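Local coordinates for protein ferredoxin-NADP reductase (Neisseria gonorrhoeae MIA_2011_03-10, PDB 5TR9) that probably catalyses electron transfer between NADP(H) and ferredoxin through its bound FAD, at residues A65-S70 with I132-S137; L123-T128 with R228-G233. All blocks are in the same frame, centred on the assembly; numbering follows the deposited sequence. Where two conformers were deposited one is given.

Overall arrangement
Both contacts are buried. Interaction 1 (65-70 with 132-137) joins two domains: the end of strand 60-67, from the FAD-binding antiparallel sheet, meets helix 133-139 of the NAD-binding domain. Interaction 2 (123-128 with 228-233) lies within that second domain and pairs neighbouring strands of its parallel sheet. Interaction 1 relies on mostly small or apolar side chains, one hydroxyl-to-carbonyl hydrogen bond and the flavin beside it. Interaction 2 relies on a ladder of backbone bonds with apolar side chains on both faces. Strand 122-128 leads into helix 133-139, so the contacts share a connected unit. F135 points away from 65-70 and packs on M125, M230 and C232.

Interaction 1. Residues A65-S70 with I132-S137; sequences AYSVVS and IAPFLS. With FAD (flavin-adenine dinucleotide), chain C.
Where S67 meets A133, the flavin of FAD has Y66 and A65 on one face and the adenine amino group N6A of the same FAD on the other, near FAD N1. The tyrosine ring leans in at a steep tilt, and Y66 CD1 is 3.7 Å from FAD N3. A65 CB sits further along, at C7 and C8. At the flavin edge, S67 N donates to FAD O4 at 3.2 Å, with an angle of 151° at the hydrogen, and approaches from the side facing Y66. A133 CB lies 3.7 Å from the same O4. One face of the Y66 ring has FAD O2' above it, offset toward the rim. Y66 OH is hydrogen-bonded to FAD O4' at 2.7 Å, and FAD O2' donates to A65 O at 2.7 Å. The ribityl chain is thus held at two hydroxyls.

The sequence R64-A65-Y66-S67 matches the RxYS motif of the ferredoxin reductase family, in which this strand end supports the flavin. R64 NE also binds FAD. The partner helix follows the first strand of the NAD-binding domain, and the contact joins the two domains beside the cofactor.

Across this junction S67 lies against the ring of P134, with S67 OG 3.5 Å from P134 CD. S67 CB also touches the methyl of A133. V69 packs alongside A133 and near L136 CD1, though V69 has two conformers and its exact fit is uncertain. At the far end S137 OG donates to S70 O at 2.9 Å. The hydroxyl is anti to its own backbone N (chi1 -174°), which carries it across to that carbonyl. It approaches 30° from the carbonyl plane. S137 CB rests on V68 O at 3.2 Å. S70 itself points away from the helix, and its OG is hydrogen-bonded to E78 N.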
loop_
_atom_site.group_PDB
_atom_site.type_symbol
_atom_site.label_atom_id
_atom_site.label_comp_id
_atom_site.label_asym_id
_atom_site.label_seq_id
_atom_site.Cartn_x
_atom_site.Cartn_y
_atom_site.Cartn_z
ATOM N N ALA A 65 -7.061 9.509 6.638
ATOM C CA ALA A 65 -6.217 8.339 6.879
ATOM C C ALA A 65 -5.172 8.156 5.777
ATOM O O ALA A 65 -5.447 8.389 4.591
ATOM C CB ALA A 65 -7.077 7.075 6.977
ATOM N N TYR A 66 -3.969 7.713 6.172
ATOM C CA TYR A 66 -2.868 7.436 5.243
ATOM C C TYR A 66 -2.094 6.223 5.725
ATOM O O TYR A 66 -1.730 6.159 6.899
ATOM C CB TYR A 66 -1.908 8.638 5.112
ATOM C CG TYR A 66 -2.670 9.816 4.583
ATOM C CD1 TYR A 66 -2.864 9.980 3.215
ATOM C CD2 TYR A 66 -3.253 10.722 5.456
ATOM C CE1 TYR A 66 -3.628 11.023 2.730
ATOM C CE2 TYR A 66 -4.016 11.757 4.988
ATOM C CZ TYR A 66 -4.189 11.910 3.631
ATOM O OH TYR A 66 -4.970 12.941 3.183
ATOM N N SER A 67 -1.823 5.280 4.827
ATOM C CA SER A 67 -0.984 4.141 5.212
ATOM C C SER A 67 0.460 4.574 5.419
ATOM O O SER A 67 1.022 5.317 4.612
ATOM C CB SER A 67 -1.016 3.060 4.136
ATOM O OG SER A 67 -2.346 2.640 3.874
ATOM N N VAL A 68 1.090 4.078 6.489
ATOM C CA VAL A 68 2.500 4.402 6.692
ATOM C C VAL A 68 3.334 3.705 5.626
ATOM O O VAL A 68 3.235 2.485 5.446
ATOM C CB VAL A 68 2.964 4.003 8.100
ATOM C CG1 VAL A 68 4.411 4.462 8.301
ATOM C CG2 VAL A 68 2.062 4.628 9.152
ATOM N N VAL A 69 4.170 4.475 4.913
ATOM C CA VAL A 69 5.038 3.859 3.912
ATOM C C VAL A 69 6.435 3.593 4.458
ATOM O O VAL A 69 7.135 2.717 3.925
ATOM C CB VAL A 69 5.119 4.687 2.608
ATOM C CG1 VAL A 69 3.728 5.107 2.149
ATOM C CG2 VAL A 69 6.001 5.889 2.770
ATOM N N SER A 70 6.838 4.262 5.532
ATOM C CA SER A 70 8.152 4.059 6.104
ATOM C C SER A 70 8.196 2.799 6.970
ATOM O O SER A 70 7.172 2.211 7.335
ATOM C CB SER A 70 8.549 5.285 6.935
ATOM O OG SER A 70 7.438 5.706 7.721
ATOM N N ILE A 132 -0.405 0.907 -2.908
ATOM C CA ILE A 132 0.917 0.331 -2.672
ATOM C C ILE A 132 1.481 0.719 -1.307
ATOM O O ILE A 132 2.319 -0.002 -0.766
ATOM C CB ILE A 132 1.883 0.744 -3.807
ATOM C CG1 ILE A 132 3.145 -0.118 -3.775
ATOM C CG2 ILE A 132 2.175 2.268 -3.755
ATOM C CD1 ILE A 132 4.067 0.071 -4.961
ATOM N N ALA A 133 1.011 1.824 -0.714
ATOM C CA ALA A 133 1.636 2.375 0.494
ATOM C C ALA A 133 1.829 1.372 1.629
ATOM O O ALA A 133 2.966 1.245 2.114
ATOM C CB ALA A 133 0.823 3.587 0.975
ATOM N N PRO A 134 0.805 0.653 2.111
ATOM C CA PRO A 134 1.059 -0.283 3.225
ATOM C C PRO A 134 2.023 -1.387 2.849
ATOM O O PRO A 134 2.753 -1.903 3.708
ATOM C CB PRO A 134 -0.333 -0.847 3.540
ATOM C CG PRO A 134 -1.116 -0.685 2.250
ATOM C CD PRO A 134 -0.604 0.612 1.660
ATOM N N PHE A 135 2.034 -1.775 1.581
ATOM C CA PHE A 135 2.920 -2.853 1.163
ATOM C C PHE A 135 4.376 -2.400 1.139
ATOM O O PHE A 135 5.274 -3.226 1.342
ATOM C CB PHE A 135 2.448 -3.395 -0.195
ATOM C CG PHE A 135 1.051 -3.972 -0.149
ATOM C CD1 PHE A 135 0.665 -4.812 0.893
ATOM C CD2 PHE A 135 0.120 -3.655 -1.122
ATOM C CE1 PHE A 135 -0.621 -5.331 0.963
ATOM C CE2 PHE A 135 -1.181 -4.178 -1.060
ATOM C CZ PHE A 135 -1.542 -5.018 -0.013
ATOM N N LEU A 136 4.634 -1.098 0.946
ATOM C CA LEU A 136 6.010 -0.610 1.067
ATOM C C LEU A 136 6.533 -0.801 2.489
ATOM O O LEU A 136 7.678 -1.236 2.691
ATOM C CB LEU A 136 6.100 0.860 0.650
ATOM C CG LEU A 136 5.729 1.131 -0.813
ATOM C CD1 LEU A 136 5.771 2.628 -1.111
ATOM C CD2 LEU A 136 6.657 0.381 -1.751
ATOM N N SER A 137 5.704 -0.500 3.498
ATOM C CA SER A 137 6.130 -0.711 4.876
ATOM C C SER A 137 6.342 -2.193 5.161
ATOM O O SER A 137 7.317 -2.569 5.823
ATOM C CB SER A 137 5.094 -0.118 5.841
ATOM O OG SER A 137 5.557 -0.181 7.183
HETATM P PA FAD C . -11.519 13.536 -0.148
HETATM O O1A FAD C . -12.643 14.463 0.182
HETATM O O2A FAD C . -11.053 12.618 0.977
HETATM O O5B FAD C . -11.870 12.596 -1.345
HETATM C C5B FAD C . -12.453 13.111 -2.559
HETATM C C4B FAD C . -12.523 11.965 -3.537
HETATM O O4B FAD C . -11.192 11.678 -4.014
HETATM C C3B FAD C . -13.003 10.645 -2.951
HETATM O O3B FAD C . -14.424 10.553 -2.939
HETATM C C2B FAD C . -12.393 9.620 -3.909
HETATM O O2B FAD C . -13.181 9.473 -5.087
HETATM C C1B FAD C . -11.079 10.293 -4.303
HETATM N N9A FAD C . -9.897 9.796 -3.615
HETATM C C8A FAD C . -9.537 10.006 -2.311
HETATM N N7A FAD C . -8.381 9.474 -1.986
HETATM C C5A FAD C . -7.946 8.891 -3.167
HETATM C C6A FAD C . -6.786 8.166 -3.491
HETATM N N6A FAD C . -5.819 7.890 -2.609
HETATM N N1A FAD C . -6.664 7.711 -4.759
HETATM C C2A FAD C . -7.632 7.988 -5.640
HETATM N N3A FAD C . -8.772 8.660 -5.448
HETATM C C4A FAD C . -8.863 9.096 -4.183
HETATM N N1 FAD C . -4.882 8.450 0.316
HETATM C C2 FAD C . -3.594 8.533 -0.121
HETATM O O2 FAD C . -3.258 9.368 -0.974
HETATM N N3 FAD C . -2.650 7.645 0.383
HETATM C C4 FAD C . -2.891 6.650 1.318
HETATM O O4 FAD C . -1.977 5.925 1.710
HETATM C C4X FAD C . -4.257 6.587 1.777
HETATM N N5 FAD C . -4.580 5.653 2.653
HETATM C C5X FAD C . -5.891 5.600 3.087
HETATM C C6 FAD C . -6.249 4.622 4.019
HETATM C C7 FAD C . -7.554 4.525 4.487
HETATM C C7M FAD C . -7.904 3.470 5.504
HETATM C C8 FAD C . -8.525 5.429 4.029
HETATM C C8M FAD C . -9.947 5.347 4.528
HETATM C C9 FAD C . -8.173 6.401 3.093
HETATM C C9A FAD C . -6.867 6.499 2.624
HETATM N N10 FAD C . -6.483 7.447 1.646
HETATM C C10 FAD C . -5.184 7.536 1.227
HETATM C "C1'" FAD C . -7.402 8.504 1.218
HETATM C "C2'" FAD C . -7.150 9.769 2.060
HETATM O "O2'" FAD C . -7.589 9.601 3.410
HETATM C "C3'" FAD C . -7.835 10.996 1.453
HETATM O "O3'" FAD C . -9.190 10.683 1.150
HETATM C "C4'" FAD C . -7.075 11.611 0.276
HETATM O "O4'" FAD C . -5.841 12.149 0.757
HETATM C "C5'" FAD C . -7.850 12.706 -0.425
HETATM O "O5'" FAD C . -8.267 13.682 0.550
HETATM P P FAD C . -9.061 14.981 0.104
HETATM O O1P FAD C . -8.207 15.807 -0.851
HETATM O O2P FAD C . -9.572 15.637 1.338
HETATM O O3P FAD C . -10.287 14.351 -0.722
#

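Interaction 2. Residues L123-T128 with R228-G233; sequences LVMLCT and RFMICG
R228 O accepts the first bond of the ladder, from V124 N at 2.8 Å. L123 CD1 also rests near R228 O.

F229 follows, on the face shared with V124 and L126. Its side chain runs beside that of V124, pointing the same way, and F229 CE1 is 3.7 Å from V124 CG1. L126 reaches the ring from further along the strand, with L126 CD1 3.8 Å from F229 CD1. The leucine CG is anti to its own carbonyl carbon (chi1 -55°), which brings CD1 to the ring. Y250 meets the F229 ring edge-to-face.

M230 is gripped on both backbone atoms. M230 N donates to V124 O at 2.9 Å, and M230 O accepts from L126 N at 2.8 Å in a nearly straight bond (174°). Its side chain is on the other face. There M230 SD touches L123 CD1 at 4.0 Å.

These strands run parallel in the Rossmann-like sheet of the NAD-binding domain, with strand 150-157 on the far side of 122-128 and strand 261-265 on the far side of 227-233. Strand 122-128 is the first of the sheet in sequence. Helix 235-247 covers the face of F229 and I231, while F135 of helix 133-139 packs on the face of M230 and C232.

I231 pairs with L126, its CA-H directed at L126 O. C232 N then donates to that same L126 O at 3.0 Å. C232 O accepts from T128 N in a longer, more bent bond of 3.2 Å (150°). G233 CA comes close to T128 OG1. That hydroxyl is hydrogen-bonded to N234 N, one residue further on.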
loop_
_atom_site.group_PDB
_atom_site.type_symbol
_atom_site.label_atom_id
_atom_site.label_comp_id
_atom_site.label_asym_id
_atom_site.label_seq_id
_atom_site.Cartn_x
_atom_site.Cartn_y
_atom_site.Cartn_z
ATOM N N LEU A 123 3.414 -15.062 -0.770
ATOM C CA LEU A 123 2.646 -13.860 -0.454
ATOM C C LEU A 123 2.499 -13.004 -1.707
ATOM O O LEU A 123 3.502 -12.621 -2.320
ATOM C CB LEU A 123 3.336 -13.069 0.656
ATOM C CG LEU A 123 2.630 -11.808 1.135
ATOM C CD1 LEU A 123 1.311 -12.219 1.823
ATOM C CD2 LEU A 123 3.551 -11.015 2.066
ATOM N N VAL A 124 1.259 -12.677 -2.078
ATOM C CA VAL A 124 0.992 -11.909 -3.298
ATOM C C VAL A 124 0.198 -10.662 -2.916
ATOM O O VAL A 124 -0.961 -10.761 -2.491
ATOM C CB VAL A 124 0.247 -12.741 -4.353
ATOM C CG1 VAL A 124 -0.062 -11.880 -5.608
ATOM C CG2 VAL A 124 1.068 -13.992 -4.741
ATOM N N MET A 125 0.814 -9.498 -3.080
ATOM C CA MET A 125 0.205 -8.216 -2.739
ATOM C C MET A 125 -0.283 -7.545 -4.021
ATOM O O MET A 125 0.508 -7.303 -4.934
ATOM C CB MET A 125 1.219 -7.344 -1.989
ATOM C CG MET A 125 1.619 -7.954 -0.638
ATOM S SD MET A 125 3.017 -7.128 0.153
ATOM C CE MET A 125 4.293 -7.570 -0.997
ATOM N N LEU A 126 -1.585 -7.256 -4.086
ATOM C CA LEU A 126 -2.224 -6.682 -5.267
ATOM C C LEU A 126 -2.688 -5.277 -4.914
ATOM O O LEU A 126 -3.442 -5.101 -3.954
ATOM C CB LEU A 126 -3.419 -7.540 -5.699
ATOM C CG LEU A 126 -3.163 -9.032 -5.954
ATOM C CD1 LEU A 126 -4.489 -9.731 -6.191
ATOM C CD2 LEU A 126 -2.242 -9.206 -7.164
ATOM N N CYS A 127 -2.248 -4.272 -5.670
ATOM C CA CYS A 127 -2.654 -2.931 -5.273
ATOM C C CYS A 127 -2.833 -2.032 -6.484
ATOM O O CYS A 127 -2.330 -2.317 -7.577
ATOM C CB CYS A 127 -1.643 -2.300 -4.304
ATOM S SG CYS A 127 0.041 -2.170 -4.954
ATOM N N THR A 128 -3.563 -0.932 -6.263
ATOM C CA THR A 128 -3.710 0.136 -7.247
ATOM C C THR A 128 -3.326 1.464 -6.620
ATOM O O THR A 128 -3.586 1.705 -5.442
ATOM C CB THR A 128 -5.148 0.272 -7.788
ATOM O OG1 THR A 128 -6.018 0.788 -6.767
ATOM C CG2 THR A 128 -5.662 -1.065 -8.287
ATOM N N ARG A 228 -1.168 -16.719 -0.622
ATOM C CA ARG A 228 -1.902 -15.849 0.291
ATOM C C ARG A 228 -1.890 -14.438 -0.280
ATOM O O ARG A 228 -0.820 -13.910 -0.592
ATOM C CB ARG A 228 -1.296 -15.894 1.702
ATOM C CG ARG A 228 -1.289 -17.304 2.321
ATOM C CD ARG A 228 -2.716 -17.807 2.582
ATOM N NE ARG A 228 -2.761 -19.120 3.244
ATOM C CZ ARG A 228 -2.815 -20.286 2.607
ATOM N NH1 ARG A 228 -2.799 -20.327 1.282
ATOM N NH2 ARG A 228 -2.879 -21.420 3.296
ATOM N N PHE A 229 -3.074 -13.852 -0.438
ATOM C CA PHE A 229 -3.256 -12.572 -1.119
ATOM C C PHE A 229 -3.547 -11.447 -0.135
ATOM O O PHE A 229 -4.305 -11.624 0.823
ATOM C CB PHE A 229 -4.431 -12.625 -2.108
ATOM C CG PHE A 229 -4.179 -13.453 -3.336
ATOM C CD1 PHE A 229 -3.517 -12.911 -4.427
ATOM C CD2 PHE A 229 -4.641 -14.765 -3.413
ATOM C CE1 PHE A 229 -3.300 -13.664 -5.587
ATOM C CE2 PHE A 229 -4.420 -15.530 -4.566
ATOM C CZ PHE A 229 -3.754 -14.975 -5.654
ATOM N N MET A 230 -3.005 -10.263 -0.424
ATOM C CA MET A 230 -3.422 -9.034 0.236
ATOM C C MET A 230 -3.802 -8.039 -0.848
ATOM O O MET A 230 -3.134 -7.965 -1.882
ATOM C CB MET A 230 -2.307 -8.472 1.119
ATOM C CG MET A 230 -1.731 -9.507 2.086
ATOM S SD MET A 230 -0.417 -8.827 3.100
ATOM C CE MET A 230 -1.372 -7.793 4.225
ATOM N N ILE A 231 -4.887 -7.302 -0.633
ATOM C CA ILE A 231 -5.441 -6.420 -1.656
ATOM C C ILE A 231 -5.632 -5.040 -1.056
ATOM O O ILE A 231 -6.305 -4.901 -0.031
ATOM C CB ILE A 231 -6.795 -6.920 -2.184
ATOM C CG1 ILE A 231 -6.783 -8.427 -2.440
ATOM C CG2 ILE A 231 -7.180 -6.133 -3.454
ATOM C CD1 ILE A 231 -8.188 -8.978 -2.757
ATOM N N CYS A 232 -5.117 -4.012 -1.732
ATOM C CA CYS A 232 -5.350 -2.641 -1.280
ATOM C C CYS A 232 -5.415 -1.736 -2.502
ATOM O O CYS A 232 -4.437 -1.624 -3.239
ATOM C CB CYS A 232 -4.254 -2.168 -0.310
ATOM S SG CYS A 232 -4.587 -0.508 0.381
ATOM N N GLY A 233 -6.551 -1.090 -2.722
ATOM C CA GLY A 233 -6.701 -0.310 -3.939
ATOM C C GLY A 233 -8.035 0.397 -3.956
ATOM O O GLY A 233 -8.717 0.498 -2.932
#